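Local coordinates for protein KLLA0C04147p (Kluyveromyces lactis, PDB 5H2A) that probably binds and transfers sterols as an Osh1-type member of the OSBP family, this chain being its N-terminal ankyrin-repeat domain, at residues K204-L209 / D233-V238. Sequence-based numbering, arbitrary orientation.
Sequences KKRDIL and DLLKKV
K204 and L234 bring the two backbones to their nearest approach, 6.9 Å between CA atoms, where the end of helix 198-204 meets the 3-10 turn running through D233 and L234; from there the segments part, and no hydrogen bond crosses between them. The CB of L234 points toward 204-209, and its CD1 methyl rests on the aliphatic stem of K204, 3.7 Å from CG. With CG anti to its carbonyl carbon (chi1 -74°), the K204 stem starts out beside the backbone N and then bends at chi3; its ammonium group forms a salt bridge with D196. At R206 a positive phi, with bonds back into the last helical turn, completes a Schellman motif, and the side chain folds at chi2 (69°) to reach back over that helix end. There NH1 donates to the K204 carbonyl oxygen at 3.1 Å, a fairly straight bond lying in the guanidinium plane though tilted from the carbonyl plane. NE forms a salt bridge with D251 of helix 249-268. Held by the K204 carbonyl and D251, with a further partner for NH2 outside the two segments, the flat group is restrained in its rotation and offers one face to L235, whose CD2 lies 3.7 Å from NH2. Replacing R206 with an alanine would probably leave D251 without its charged mate and the K204 carbonyl without this donor, and would strip the guanidinium face from the L235 CD2 methyl. L235 also packs on V203 of helix 198-204 and L254 of helix 249-268, bridging those helices. Here, at the surface of the ankyrin-repeat domain, the contact is van der Waals only: leucine methyls meet carbon stem and guanidinium face, so the charged ends stay paired with D196 and D251, which probably set much of its position.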
loop_
_atom_site.group_PDB
_atom_site.type_symbol
_atom_site.label_atom_id
_atom_site.label_comp_id
_atom_site.label_asym_id
_atom_site.label_seq_id
_atom_site.Cartn_x
_atom_site.Cartn_y
_atom_site.Cartn_z
ATOM N N LYS A 204 -3.908 -29.045 -5.774
ATOM C CA LYS A 204 -4.792 -30.207 -5.720
ATOM C C LYS A 204 -6.016 -30.020 -6.603
ATOM O O LYS A 204 -6.507 -30.992 -7.191
ATOM C CB LYS A 204 -5.204 -30.491 -4.272
ATOM C CG LYS A 204 -4.077 -31.113 -3.446
ATOM C CD LYS A 204 -4.547 -31.560 -2.062
ATOM C CE LYS A 204 -4.897 -30.405 -1.154
ATOM N NZ LYS A 204 -5.197 -30.895 0.227
ATOM N N LYS A 205 -6.503 -28.781 -6.732
ATOM C CA LYS A 205 -7.599 -28.473 -7.641
ATOM C C LYS A 205 -7.182 -28.493 -9.110
ATOM O O LYS A 205 -8.058 -28.359 -9.972
ATOM C CB LYS A 205 -8.194 -27.106 -7.292
ATOM C CG LYS A 205 -9.065 -27.127 -6.027
ATOM C CD LYS A 205 -9.427 -25.698 -5.610
ATOM C CE LYS A 205 -10.417 -25.689 -4.437
ATOM N NZ LYS A 205 -10.794 -24.272 -4.128
ATOM N N ARG A 206 -5.884 -28.654 -9.408
ATOM C CA ARG A 206 -5.377 -28.598 -10.784
ATOM C C ARG A 206 -5.762 -27.292 -11.468
ATOM O O ARG A 206 -6.007 -27.254 -12.674
ATOM C CB ARG A 206 -5.864 -29.790 -11.614
ATOM C CG ARG A 206 -4.915 -30.957 -11.602
ATOM C CD ARG A 206 -4.878 -31.606 -10.253
ATOM N NE ARG A 206 -3.958 -32.745 -10.204
ATOM C CZ ARG A 206 -3.853 -33.549 -9.149
ATOM N NH1 ARG A 206 -4.618 -33.331 -8.085
ATOM N NH2 ARG A 206 -3.001 -34.566 -9.156
ATOM N N ASP A 207 -5.826 -26.208 -10.704
ATOM C CA ASP A 207 -6.263 -24.924 -11.238
ATOM C C ASP A 207 -5.001 -24.203 -11.709
ATOM O O ASP A 207 -4.354 -23.488 -10.953
ATOM C CB ASP A 207 -7.036 -24.139 -10.180
ATOM C CG ASP A 207 -7.754 -22.930 -10.759
ATOM O OD1 ASP A 207 -7.329 -22.437 -11.834
ATOM O OD2 ASP A 207 -8.749 -22.475 -10.150
ATOM N N ILE A 208 -4.647 -24.412 -12.979
ATOM C CA ILE A 208 -3.407 -23.861 -13.525
ATOM C C ILE A 208 -3.425 -22.342 -13.470
ATOM O O ILE A 208 -2.437 -21.705 -13.074
ATOM C CB ILE A 208 -3.199 -24.364 -14.966
ATOM C CG1 ILE A 208 -2.895 -25.866 -14.947
ATOM C CG2 ILE A 208 -2.082 -23.579 -15.651
ATOM C CD1 ILE A 208 -2.965 -26.537 -16.327
ATOM N N LEU A 209 -4.545 -21.739 -13.879
ATOM C CA LEU A 209 -4.685 -20.280 -13.854
ATOM C C LEU A 209 -4.363 -19.701 -12.479
ATOM O O LEU A 209 -3.616 -18.715 -12.352
ATOM C CB LEU A 209 -6.112 -19.893 -14.255
ATOM C CG LEU A 209 -6.432 -18.391 -14.250
ATOM C CD1 LEU A 209 -5.728 -17.707 -15.408
ATOM C CD2 LEU A 209 -7.930 -18.148 -14.307
ATOM N N ASP A 233 4.960 -32.464 -4.084
ATOM C CA ASP A 233 4.727 -33.840 -3.638
ATOM C C ASP A 233 3.292 -34.294 -3.860
ATOM O O ASP A 233 3.011 -35.492 -3.757
ATOM C CB ASP A 233 5.037 -34.011 -2.141
ATOM C CG ASP A 233 6.493 -33.742 -1.793
ATOM O OD1 ASP A 233 7.367 -34.001 -2.651
ATOM O OD2 ASP A 233 6.757 -33.280 -0.649
ATOM N N LEU A 234 2.362 -33.368 -4.103
ATOM C CA LEU A 234 0.960 -33.746 -4.265
ATOM C C LEU A 234 0.656 -34.296 -5.650
ATOM O O LEU A 234 -0.411 -34.883 -5.840
ATOM C CB LEU A 234 0.055 -32.537 -3.983
ATOM C CG LEU A 234 0.338 -31.824 -2.660
ATOM C CD1 LEU A 234 -0.487 -30.545 -2.533
ATOM C CD2 LEU A 234 0.070 -32.757 -1.495
ATOM N N LEU A 235 1.561 -34.113 -6.613
ATOM C CA LEU A 235 1.372 -34.610 -7.969
ATOM C C LEU A 235 2.083 -35.949 -8.133
ATOM O O LEU A 235 3.296 -36.044 -7.903
ATOM C CB LEU A 235 1.914 -33.602 -8.983
ATOM C CG LEU A 235 1.363 -32.188 -8.831
ATOM C CD1 LEU A 235 2.103 -31.224 -9.745
ATOM C CD2 LEU A 235 -0.126 -32.206 -9.144
ATOM N N LYS A 236 1.335 -36.967 -8.557
ATOM C CA LYS A 236 1.895 -38.305 -8.732
ATOM C C LYS A 236 2.931 -38.341 -9.850
ATOM O O LYS A 236 2.770 -37.700 -10.893
ATOM C CB LYS A 236 0.787 -39.314 -9.039
ATOM C CG LYS A 236 0.474 -40.272 -7.907
ATOM C CD LYS A 236 0.046 -39.531 -6.660
ATOM C CE LYS A 236 -0.340 -40.504 -5.558
ATOM N NZ LYS A 236 -1.792 -40.883 -5.676
ATOM N N LYS A 237 3.989 -39.120 -9.633
ATOM C CA LYS A 237 5.057 -39.255 -10.609
ATOM C C LYS A 237 4.592 -40.052 -11.826
ATOM O O LYS A 237 3.806 -40.996 -11.709
ATOM C CB LYS A 237 6.275 -39.928 -9.970
ATOM C CG LYS A 237 7.482 -40.016 -10.884
ATOM C CD LYS A 237 8.414 -41.149 -10.489
ATOM C CE LYS A 237 9.137 -41.697 -11.707
ATOM N NZ LYS A 237 8.237 -42.547 -12.533
ATOM N N VAL A 238 5.082 -39.657 -12.998
ATOM C CA VAL A 238 4.783 -40.302 -14.270
ATOM C C VAL A 238 6.097 -40.727 -14.910
ATOM O O VAL A 238 7.063 -39.956 -14.924
ATOM C CB VAL A 238 4.001 -39.352 -15.204
ATOM C CG1 VAL A 238 3.890 -39.932 -16.600
ATOM C CG2 VAL A 238 2.624 -39.062 -14.625
#